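Local structure of Cys-Gly metallodipeptidase DUG1 (Saccharomyces cerevisiae, 4G1P) at residues A[242-251]-A[366-377]; A[398-409]-A[466-475]. The protein hydrolyses the Cys-Gly dipeptide as a metal-dependent M20-family peptidase and forms the catalytic component of the complex that degrades glutathione in yeast. All coordinates share one frame; numbering follows the deposited sequence.

Contact 1. Residues A[242-251]-A[366-377]; sequences AEPMIDLMQV and CDAKFKSLNSPN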
loop_
_atom_site.group_PDB
_atom_site.type_symbol
_atom_site.label_atom_id
_atom_site.label_comp_id
_atom_site.label_asym_id
_atom_site.label_seq_id
_atom_site.Cartn_x
_atom_site.Cartn_y
_atom_site.Cartn_z
ATOM N N ALA A 242 -14.376 -7.877 -14.375
ATOM C CA ALA A 242 -13.612 -8.766 -13.516
ATOM C C ALA A 242 -12.553 -7.960 -12.752
ATOM O O ALA A 242 -11.976 -7.006 -13.293
ATOM C CB ALA A 242 -12.979 -9.851 -14.326
ATOM N N GLU A 243 -12.303 -8.334 -11.497
ATOM C CA GLU A 243 -11.382 -7.573 -10.655
ATOM C C GLU A 243 -10.048 -8.296 -10.411
ATOM O O GLU A 243 -10.013 -9.384 -9.827
ATOM C CB GLU A 243 -12.049 -7.212 -9.328
ATOM C CG GLU A 243 -13.425 -6.583 -9.494
ATOM C CD GLU A 243 -14.017 -6.038 -8.193
ATOM O OE1 GLU A 243 -13.303 -5.961 -7.164
ATOM O OE2 GLU A 243 -15.213 -5.687 -8.195
ATOM N N PRO A 244 -8.942 -7.692 -10.871
ATOM C CA PRO A 244 -7.597 -8.199 -10.592
ATOM C C PRO A 244 -7.386 -8.517 -9.107
ATOM O O PRO A 244 -6.840 -9.570 -8.792
ATOM C CB PRO A 244 -6.704 -7.046 -11.036
ATOM C CG PRO A 244 -7.453 -6.441 -12.161
ATOM C CD PRO A 244 -8.910 -6.540 -11.789
ATOM N N MET A 245 -7.839 -7.644 -8.214
ATOM C CA MET A 245 -7.722 -7.919 -6.786
ATOM C C MET A 245 -8.400 -9.220 -6.345
ATOM O O MET A 245 -7.915 -9.898 -5.437
ATOM C CB MET A 245 -8.221 -6.741 -5.941
ATOM C CG MET A 245 -7.155 -5.685 -5.672
ATOM S SD MET A 245 -5.639 -6.296 -4.868
ATOM C CE MET A 245 -6.229 -6.597 -3.204
ATOM N N ILE A 246 -9.512 -9.566 -6.983
ATOM C CA ILE A 246 -10.251 -10.756 -6.593
ATOM C C ILE A 246 -9.496 -12.018 -7.034
ATOM O O ILE A 246 -9.305 -12.955 -6.252
ATOM C CB ILE A 246 -11.682 -10.714 -7.131
ATOM C CG1 ILE A 246 -12.462 -9.608 -6.419
ATOM C CG2 ILE A 246 -12.374 -12.040 -6.926
ATOM C CD1 ILE A 246 -13.849 -9.336 -6.997
ATOM N N ASP A 247 -9.045 -12.027 -8.281
ATOM C CA ASP A 247 -8.205 -13.121 -8.749
ATOM C C ASP A 247 -6.981 -13.268 -7.848
ATOM O O ASP A 247 -6.636 -14.378 -7.420
ATOM C CB ASP A 247 -7.774 -12.885 -10.195
ATOM C CG ASP A 247 -8.960 -12.716 -11.133
ATOM O OD1 ASP A 247 -10.068 -13.132 -10.740
ATOM O OD2 ASP A 247 -8.785 -12.173 -12.249
ATOM N N LEU A 248 -6.358 -12.135 -7.537
ATOM C CA LEU A 248 -5.106 -12.111 -6.789
ATOM C C LEU A 248 -5.212 -12.712 -5.393
ATOM O O LEU A 248 -4.285 -13.374 -4.941
ATOM C CB LEU A 248 -4.543 -10.692 -6.706
ATOM C CG LEU A 248 -3.155 -10.642 -6.061
ATOM C CD1 LEU A 248 -2.137 -11.262 -7.005
ATOM C CD2 LEU A 248 -2.738 -9.230 -5.613
ATOM N N MET A 249 -6.327 -12.488 -4.707
ATOM C CA MET A 249 -6.513 -13.108 -3.403
ATOM C C MET A 249 -6.548 -14.621 -3.539
ATOM O O MET A 249 -6.081 -15.357 -2.668
ATOM C CB MET A 249 -7.785 -12.607 -2.729
ATOM C CG MET A 249 -7.806 -11.097 -2.536
ATOM S SD MET A 249 -6.459 -10.449 -1.516
ATOM C CE MET A 249 -5.179 -10.024 -2.709
ATOM N N GLN A 250 -7.090 -15.090 -4.650
ATOM C CA GLN A 250 -7.154 -16.514 -4.876
ATOM C C GLN A 250 -5.788 -17.104 -5.235
ATOM O O GLN A 250 -5.389 -18.122 -4.686
ATOM C CB GLN A 250 -8.244 -16.835 -5.903
ATOM C CG GLN A 250 -9.605 -16.933 -5.234
ATOM C CD GLN A 250 -10.766 -16.560 -6.132
ATOM O OE1 GLN A 250 -10.611 -16.392 -7.343
ATOM N NE2 GLN A 250 -11.949 -16.426 -5.535
ATOM N N VAL A 251 -5.061 -16.454 -6.130
ATOM C CA VAL A 251 -3.762 -16.967 -6.525
ATOM C C VAL A 251 -2.800 -16.945 -5.344
ATOM O O VAL A 251 -2.148 -17.942 -5.038
ATOM C CB VAL A 251 -3.184 -16.189 -7.721
ATOM C CG1 VAL A 251 -1.726 -16.536 -7.928
ATOM C CG2 VAL A 251 -3.974 -16.504 -8.983
ATOM N N CYS A 366 1.237 -20.812 -10.199
ATOM C CA CYS A 366 0.479 -19.576 -10.266
ATOM C C CYS A 366 -0.330 -19.493 -11.551
ATOM O O CYS A 366 -1.487 -19.083 -11.531
ATOM C CB CYS A 366 1.413 -18.375 -10.141
ATOM S SG CYS A 366 2.061 -18.166 -8.472
ATOM N N ASP A 367 0.285 -19.889 -12.661
ATOM C CA ASP A 367 -0.385 -19.877 -13.953
ATOM C C ASP A 367 -1.601 -20.806 -13.923
ATOM O O ASP A 367 -2.686 -20.480 -14.442
ATOM C CB ASP A 367 0.584 -20.287 -15.067
ATOM C CG ASP A 367 1.555 -19.171 -15.452
ATOM O OD1 ASP A 367 1.344 -18.012 -15.047
ATOM O OD2 ASP A 367 2.528 -19.436 -16.179
ATOM N N ALA A 368 -1.426 -21.955 -13.286
ATOM C CA ALA A 368 -2.460 -22.972 -13.295
ATOM C C ALA A 368 -3.614 -22.553 -12.411
ATOM O O ALA A 368 -4.780 -22.789 -12.730
ATOM C CB ALA A 368 -1.903 -24.289 -12.825
ATOM N N LYS A 369 -3.282 -21.949 -11.283
ATOM C CA LYS A 369 -4.303 -21.514 -10.363
ATOM C C LYS A 369 -5.085 -20.416 -11.064
ATOM O O LYS A 369 -6.320 -20.452 -11.102
ATOM C CB LYS A 369 -3.683 -21.000 -9.073
ATOM C CG LYS A 369 -4.685 -20.469 -8.078
ATOM C CD LYS A 369 -5.702 -21.519 -7.721
ATOM C CE LYS A 369 -6.674 -20.985 -6.696
ATOM N NZ LYS A 369 -7.610 -22.029 -6.230
ATOM N N PHE A 370 -4.362 -19.465 -11.650
ATOM C CA PHE A 370 -5.026 -18.355 -12.303
ATOM C C PHE A 370 -5.938 -18.839 -13.408
ATOM O O PHE A 370 -7.067 -18.401 -13.494
ATOM C CB PHE A 370 -4.054 -17.323 -12.864
ATOM C CG PHE A 370 -4.739 -16.248 -13.643
ATOM C CD1 PHE A 370 -5.453 -15.257 -12.992
ATOM C CD2 PHE A 370 -4.716 -16.247 -15.025
ATOM C CE1 PHE A 370 -6.107 -14.268 -13.711
ATOM C CE2 PHE A 370 -5.367 -15.260 -15.754
ATOM C CZ PHE A 370 -6.059 -14.272 -15.100
ATOM N N LYS A 371 -5.448 -19.750 -14.243
ATOM C CA LYS A 371 -6.241 -20.250 -15.359
ATOM C C LYS A 371 -7.518 -20.937 -14.887
ATOM O O LYS A 371 -8.567 -20.838 -15.531
ATOM C CB LYS A 371 -5.421 -21.202 -16.217
ATOM C CG LYS A 371 -6.184 -21.770 -17.403
ATOM C CD LYS A 371 -5.405 -22.902 -18.055
ATOM C CE LYS A 371 -6.209 -23.594 -19.137
ATOM N NZ LYS A 371 -5.537 -24.846 -19.581
ATOM N N SER A 372 -7.438 -21.608 -13.744
ATOM C CA SER A 372 -8.605 -22.275 -13.180
ATOM C C SER A 372 -9.634 -21.292 -12.632
ATOM O O SER A 372 -10.668 -21.701 -12.100
ATOM C CB SER A 372 -8.182 -23.198 -12.044
ATOM O OG SER A 372 -7.991 -22.459 -10.856
ATOM N N LEU A 373 -9.335 -19.999 -12.717
ATOM C CA LEU A 373 -10.259 -18.996 -12.225
ATOM C C LEU A 373 -11.285 -18.651 -13.283
ATOM O O LEU A 373 -12.361 -18.154 -12.965
ATOM C CB LEU A 373 -9.521 -17.740 -11.816
ATOM C CG LEU A 373 -8.602 -17.880 -10.624
ATOM C CD1 LEU A 373 -8.377 -16.506 -10.040
ATOM C CD2 LEU A 373 -9.220 -18.798 -9.600
ATOM N N ASN A 374 -10.950 -18.932 -14.536
ATOM C CA ASN A 374 -11.807 -18.572 -15.654
ATOM C C ASN A 374 -12.045 -17.072 -15.622
ATOM O O ASN A 374 -13.178 -16.600 -15.550
ATOM C CB ASN A 374 -13.131 -19.345 -15.626
ATOM C CG ASN A 374 -12.970 -20.799 -16.031
ATOM O OD1 ASN A 374 -12.312 -21.111 -17.028
ATOM N ND2 ASN A 374 -13.575 -21.698 -15.261
ATOM N N SER A 375 -10.944 -16.333 -15.655
ATOM C CA SER A 375 -10.986 -14.892 -15.567
ATOM C C SER A 375 -10.476 -14.301 -16.861
ATOM O O SER A 375 -9.513 -14.802 -17.437
ATOM C CB SER A 375 -10.120 -14.413 -14.401
ATOM O OG SER A 375 -9.705 -13.070 -14.590
ATOM N N PRO A 376 -11.115 -13.220 -17.317
ATOM C CA PRO A 376 -10.672 -12.505 -18.517
ATOM C C PRO A 376 -9.396 -11.708 -18.287
ATOM O O PRO A 376 -8.859 -11.156 -19.231
ATOM C CB PRO A 376 -11.828 -11.541 -18.791
ATOM C CG PRO A 376 -12.460 -11.333 -17.470
ATOM C CD PRO A 376 -12.298 -12.603 -16.694
ATOM N N ASN A 377 -8.915 -11.645 -17.052
ATOM C CA ASN A 377 -7.753 -10.824 -16.736
ATOM C C ASN A 377 -6.435 -11.414 -17.265
ATOM O O ASN A 377 -6.374 -12.597 -17.625
ATOM C CB ASN A 377 -7.690 -10.559 -15.222
ATOM C CG ASN A 377 -8.781 -9.588 -14.742
ATOM O OD1 ASN A 377 -9.081 -8.605 -15.410
ATOM N ND2 ASN A 377 -9.369 -9.869 -13.583
#

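Contact 2. Residues A[398-409]-A[466-475]; sequences QFTAAKKATKLV and KTMAAYLQYY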
loop_
_atom_site.group_PDB
_atom_site.type_symbol
_atom_site.label_atom_id
_atom_site.label_comp_id
_atom_site.label_asym_id
_atom_site.label_seq_id
_atom_site.Cartn_x
_atom_site.Cartn_y
_atom_site.Cartn_z
ATOM N N GLN A 398 38.790 -21.086 10.685
ATOM C CA GLN A 398 38.091 -19.842 11.024
ATOM C C GLN A 398 37.144 -19.978 12.201
ATOM O O GLN A 398 37.177 -19.161 13.116
ATOM C CB GLN A 398 37.348 -19.267 9.815
ATOM C CG GLN A 398 38.238 -18.494 8.851
ATOM C CD GLN A 398 37.462 -17.450 8.078
ATOM O OE1 GLN A 398 37.136 -16.388 8.608
ATOM N NE2 GLN A 398 37.143 -17.752 6.828
ATOM N N PHE A 399 36.311 -21.012 12.180
ATOM C CA PHE A 399 35.372 -21.258 13.272
ATOM C C PHE A 399 36.102 -21.571 14.581
ATOM O O PHE A 399 35.677 -21.165 15.654
ATOM C CB PHE A 399 34.384 -22.377 12.906
ATOM C CG PHE A 399 33.264 -21.934 11.998
ATOM C CD1 PHE A 399 32.139 -21.314 12.514
ATOM C CD2 PHE A 399 33.330 -22.149 10.637
ATOM C CE1 PHE A 399 31.097 -20.896 11.683
ATOM C CE2 PHE A 399 32.292 -21.752 9.798
ATOM C CZ PHE A 399 31.174 -21.116 10.327
ATOM N N THR A 400 37.212 -22.288 14.487
ATOM C CA THR A 400 38.009 -22.570 15.666
ATOM C C THR A 400 38.543 -21.280 16.252
ATOM O O THR A 400 38.377 -21.005 17.438
ATOM C CB THR A 400 39.174 -23.484 15.324
ATOM O OG1 THR A 400 38.669 -24.657 14.672
ATOM C CG2 THR A 400 39.913 -23.869 16.575
ATOM N N ALA A 401 39.172 -20.483 15.400
ATOM C CA ALA A 401 39.640 -19.158 15.790
ATOM C C ALA A 401 38.503 -18.331 16.401
ATOM O O ALA A 401 38.663 -17.745 17.478
ATOM C CB ALA A 401 40.250 -18.432 14.596
ATOM N N ALA A 402 37.359 -18.304 15.714
ATOM C CA ALA A 402 36.210 -17.522 16.166
ATOM C C ALA A 402 35.647 -18.089 17.453
ATOM O O ALA A 402 35.220 -17.337 18.327
ATOM C CB ALA A 402 35.124 -17.450 15.089
ATOM N N LYS A 403 35.655 -19.412 17.575
ATOM C CA LYS A 403 35.152 -20.057 18.789
ATOM C C LYS A 403 35.968 -19.639 20.012
ATOM O O LYS A 403 35.403 -19.246 21.031
ATOM C CB LYS A 403 35.142 -21.581 18.643
ATOM C CG LYS A 403 34.633 -22.302 19.857
ATOM C CD LYS A 403 34.842 -23.802 19.751
ATOM C CE LYS A 403 34.243 -24.505 20.970
ATOM N NZ LYS A 403 34.743 -25.899 21.159
ATOM N N LYS A 404 37.293 -19.710 19.906
ATOM C CA LYS A 404 38.158 -19.302 21.021
ATOM C C LYS A 404 37.991 -17.812 21.330
ATOM O O LYS A 404 37.959 -17.404 22.493
ATOM C CB LYS A 404 39.632 -19.624 20.748
ATOM C CG LYS A 404 39.898 -21.078 20.385
ATOM C CD LYS A 404 41.392 -21.350 20.171
ATOM C CE LYS A 404 41.626 -22.755 19.597
ATOM N NZ LYS A 404 43.076 -23.099 19.465
ATOM N N ALA A 405 37.874 -17.004 20.284
ATOM C CA ALA A 405 37.599 -15.582 20.455
ATOM C C ALA A 405 36.303 -15.350 21.242
ATOM O O ALA A 405 36.291 -14.618 22.217
ATOM C CB ALA A 405 37.549 -14.901 19.115
ATOM N N THR A 406 35.224 -16.006 20.841
ATOM C CA THR A 406 33.955 -15.853 21.551
ATOM C C THR A 406 34.083 -16.280 23.001
ATOM O O THR A 406 33.622 -15.591 23.917
ATOM C CB THR A 406 32.851 -16.690 20.905
ATOM O OG1 THR A 406 32.709 -16.301 19.537
ATOM C CG2 THR A 406 31.548 -16.481 21.629
ATOM N N LYS A 407 34.717 -17.434 23.196
ATOM C CA LYS A 407 34.899 -17.991 24.527
ATOM C C LYS A 407 35.641 -16.991 25.395
ATOM O O LYS A 407 35.269 -16.743 26.538
ATOM C CB LYS A 407 35.650 -19.323 24.451
ATOM C CG LYS A 407 36.081 -19.884 25.800
ATOM C CD LYS A 407 34.902 -20.160 26.713
ATOM C CE LYS A 407 35.314 -21.051 27.892
ATOM N NZ LYS A 407 35.868 -22.382 27.454
ATOM N N LEU A 408 36.672 -16.391 24.824
ATOM C CA LEU A 408 37.476 -15.415 25.532
ATOM C C LEU A 408 36.666 -14.226 26.016
ATOM O O LEU A 408 36.834 -13.796 27.149
ATOM C CB LEU A 408 38.592 -14.916 24.624
ATOM C CG LEU A 408 39.469 -13.826 25.213
ATOM C CD1 LEU A 408 40.165 -14.370 26.455
ATOM C CD2 LEU A 408 40.477 -13.369 24.170
ATOM N N VAL A 409 35.789 -13.702 25.161
ATOM C CA VAL A 409 35.061 -12.475 25.460
ATOM C C VAL A 409 33.805 -12.739 26.276
ATOM O O VAL A 409 33.547 -12.064 27.270
ATOM C CB VAL A 409 34.661 -11.719 24.166
ATOM C CG1 VAL A 409 33.827 -10.490 24.489
ATOM C CG2 VAL A 409 35.892 -11.340 23.356
ATOM N N LYS A 466 35.535 -6.769 20.347
ATOM C CA LYS A 466 36.567 -7.521 21.023
ATOM C C LYS A 466 36.607 -8.924 20.448
ATOM O O LYS A 466 37.682 -9.493 20.296
ATOM C CB LYS A 466 36.305 -7.545 22.527
ATOM C CG LYS A 466 36.388 -6.163 23.169
ATOM C CD LYS A 466 35.989 -6.183 24.633
ATOM C CE LYS A 466 36.314 -4.858 25.324
ATOM N NZ LYS A 466 36.004 -4.874 26.778
ATOM N N THR A 467 35.445 -9.475 20.099
ATOM C CA THR A 467 35.425 -10.810 19.512
ATOM C C THR A 467 36.041 -10.798 18.111
ATOM O O THR A 467 36.777 -11.715 17.724
ATOM C CB THR A 467 34.008 -11.433 19.490
ATOM O OG1 THR A 467 33.553 -11.629 20.830
ATOM C CG2 THR A 467 34.018 -12.790 18.791
ATOM N N MET A 468 35.762 -9.748 17.357
ATOM C CA MET A 468 36.387 -9.597 16.057
ATOM C C MET A 468 37.906 -9.461 16.205
ATOM O O MET A 468 38.674 -10.005 15.409
ATOM C CB MET A 468 35.825 -8.372 15.329
ATOM C CG MET A 468 34.383 -8.466 14.868
ATOM S SD MET A 468 33.913 -6.842 14.220
ATOM C CE MET A 468 32.420 -7.179 13.278
ATOM N N ALA A 469 38.345 -8.726 17.216
ATOM C CA ALA A 469 39.776 -8.549 17.427
ATOM C C ALA A 469 40.478 -9.871 17.761
ATOM O O ALA A 469 41.530 -10.190 17.211
ATOM C CB ALA A 469 40.017 -7.533 18.526
ATOM N N ALA A 470 39.899 -10.649 18.664
ATOM C CA ALA A 470 40.550 -11.882 19.071
ATOM C C ALA A 470 40.520 -12.885 17.930
ATOM O O ALA A 470 41.489 -13.614 17.702
ATOM C CB ALA A 470 39.909 -12.456 20.312
ATOM N N TYR A 471 39.409 -12.900 17.205
ATOM C CA TYR A 471 39.288 -13.779 16.050
ATOM C C TYR A 471 40.379 -13.527 15.006
ATOM O O TYR A 471 41.016 -14.470 14.553
ATOM C CB TYR A 471 37.892 -13.693 15.425
ATOM C CG TYR A 471 37.915 -13.892 13.948
ATOM C CD1 TYR A 471 38.026 -15.156 13.403
ATOM C CD2 TYR A 471 37.850 -12.811 13.088
ATOM C CE1 TYR A 471 38.065 -15.334 12.041
ATOM C CE2 TYR A 471 37.888 -12.979 11.736
ATOM C CZ TYR A 471 37.991 -14.242 11.217
ATOM O OH TYR A 471 38.028 -14.409 9.861
ATOM N N LEU A 472 40.610 -12.275 14.628
ATOM C CA LEU A 472 41.705 -11.987 13.700
ATOM C C LEU A 472 43.055 -12.431 14.286
ATOM O O LEU A 472 43.906 -12.969 13.588
ATOM C CB LEU A 472 41.747 -10.502 13.309
ATOM C CG LEU A 472 40.573 -9.955 12.481
ATOM C CD1 LEU A 472 40.643 -8.445 12.351
ATOM C CD2 LEU A 472 40.532 -10.581 11.101
ATOM N N GLN A 473 43.236 -12.204 15.578
ATOM C CA GLN A 473 44.471 -12.565 16.231
ATOM C C GLN A 473 44.672 -14.077 16.221
ATOM O O GLN A 473 45.733 -14.572 15.815
ATOM C CB GLN A 473 44.485 -12.040 17.665
ATOM C CG GLN A 473 45.759 -12.385 18.420
ATOM C CD GLN A 473 47.003 -11.847 17.733
ATOM O OE1 GLN A 473 47.096 -10.660 17.436
ATOM N NE2 GLN A 473 47.959 -12.721 17.475
ATOM N N TYR A 474 43.657 -14.811 16.663
ATOM C CA TYR A 474 43.782 -16.257 16.751
ATOM C C TYR A 474 43.922 -16.889 15.378
ATOM O O TYR A 474 44.725 -17.810 15.189
ATOM C CB TYR A 474 42.604 -16.876 17.477
ATOM C CG TYR A 474 42.603 -16.615 18.953
ATOM C CD1 TYR A 474 43.784 -16.342 19.633
ATOM C CD2 TYR A 474 41.417 -16.627 19.670
ATOM C CE1 TYR A 474 43.777 -16.092 21.005
ATOM C CE2 TYR A 474 41.396 -16.382 21.027
ATOM C CZ TYR A 474 42.573 -16.117 21.692
ATOM O OH TYR A 474 42.526 -15.867 23.045
ATOM N N TYR A 475 43.136 -16.404 14.426
ATOM C CA TYR A 475 43.233 -16.914 13.076
ATOM C C TYR A 475 44.668 -16.768 12.569
ATOM O O TYR A 475 45.227 -17.710 11.995
ATOM C CB TYR A 475 42.224 -16.244 12.134
ATOM C CG TYR A 475 42.357 -16.744 10.720
ATOM C CD1 TYR A 475 41.930 -18.016 10.376
ATOM C CD2 TYR A 475 42.958 -15.968 9.740
ATOM C CE1 TYR A 475 42.071 -18.491 9.095
ATOM C CE2 TYR A 475 43.103 -16.438 8.450
ATOM C CZ TYR A 475 42.656 -17.699 8.139
ATOM O OH TYR A 475 42.793 -18.170 6.862
#

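Contact 1. Residues A[242-251]-A[366-377]
Asp247 meets Ser375 and Asn377 through a single carboxylate oxygen. The amide nitrogen ND2 of Asn377 donates to Asp247 OD2 over 2.7 Å, nearly straight at 173°, and the hydroxyl OG of Ser375 donates to the same OD2, also at 2.7 Å. Both donors stand out of the carboxylate plane, on opposite faces, so that the oxygen is gripped between them. Serine suits its place because the hydroxyl works twice: it also accepts from the backbone N of Asn377, OG to N 3.0 Å, closing an ST turn that brings Ser375 and Asn377 to opposite faces of the same oxygen. Around this polar centre the packing is mostly carbon on carbon. Leu373 CD1 rests on Asp247, 3.7 Å from its CB, while Ala242 CB, small enough to let the loop close in, touches Pro376 CG at 3.5 Å. Farther along, Val251 CG2 packs on Phe370 CB at 4.0 Å, and the aliphatic part of Lys369, bent at its second torsion, lies along Val251, CG to CA 3.9 Å. The helices 244-251 and 366-371 cross at 127° with axes 9.6 Å apart. They are the helices that cover strands 210-226, 340-349 and 378-391 of the lid domain; Pro244 and Asp247 touch Ile225 there. The other carboxylate oxygen, Asp247 OD1, takes a hydrogen bond from Ser258 of the second subunit. All three donors are neutral, so this buried aspartate, probably still ionised, would have its charge stabilised by hydrogen bonds from loop and dimer partner rather than by a salt bridge among these three.

Contact 2. Residues A[398-409]-A[466-475]
Ala405, Tyr471 and Tyr474 each drop into a pocket of the opposite helix, the knobs-into-holes packing of two roughly antiparallel helices whose axes pass 7.9 Å apart at 136°. The pair belongs to the alpha/beta catalytic domain, where Ala402 and Tyr471 also touch Leu438 of the edge strand 437-439. Alanine permits the close approach: the methyl of Ala405 sits among Thr467, Ala470, Tyr471 and Tyr474, its CB 3.6 Å from Ala470 CB, and Ala401 CB lies 3.8 Å from Tyr475 CB. The three tyrosines fan out around these small residues. Tyr471 runs along the groove beside Ala402, with CD1 4.1 Å from Ala402 CB, and its hydroxyl donates to Gln398 OE1 at 2.5 Å. Ring and amide are nearly coplanar; Gln398 NE2 in turn donates to Ser436 and to the carbonyl of Val196, which fixes the amide so that its oxygen faces the tyrosine. A phenylalanine in place of Tyr471 would probably keep the ring in its hole but leave the buried carbonyl oxygen of Gln398 without this donor. Tyr474, its CG anti to the carbonyl carbon (chi1 -72°), turns an edge toward the neighbouring backbone, with Ala401 O and Ala405 N near the ring plane, while Lys404 CB and Leu408 CD2 meet it obliquely. Tyr475 instead has CG anti to the backbone N (chi1 178°), which swings its ring to Gln398, and Lys95 makes a cation-pi contact with it. Thr406 OG1 turns back on its own helix and donates to Ala402 O at 3.0 Å.

How the contacts relate
The two contacts hold different elements, with centres about 54 Å apart on opposite sides of the chain's centre. Contact 1 lies in the lid domain and is only partly buried within the chain, but the second subunit comes within reach of twelve of its residues, so polar side chains there serve both the fold and the dimer. Contact 2 is buried in the catalytic domain, and no other chain of the assembly touches it; its neighbours are the N-terminal helix 5-14 and nearby strands. Their chemistry differs accordingly: contact 1 turns on a carboxylate held by a loop, with more widely spaced helices, whereas contact 2 interlocks alanines and aromatic rings. Both lie away from the zinc and dipeptide sites of their own chain.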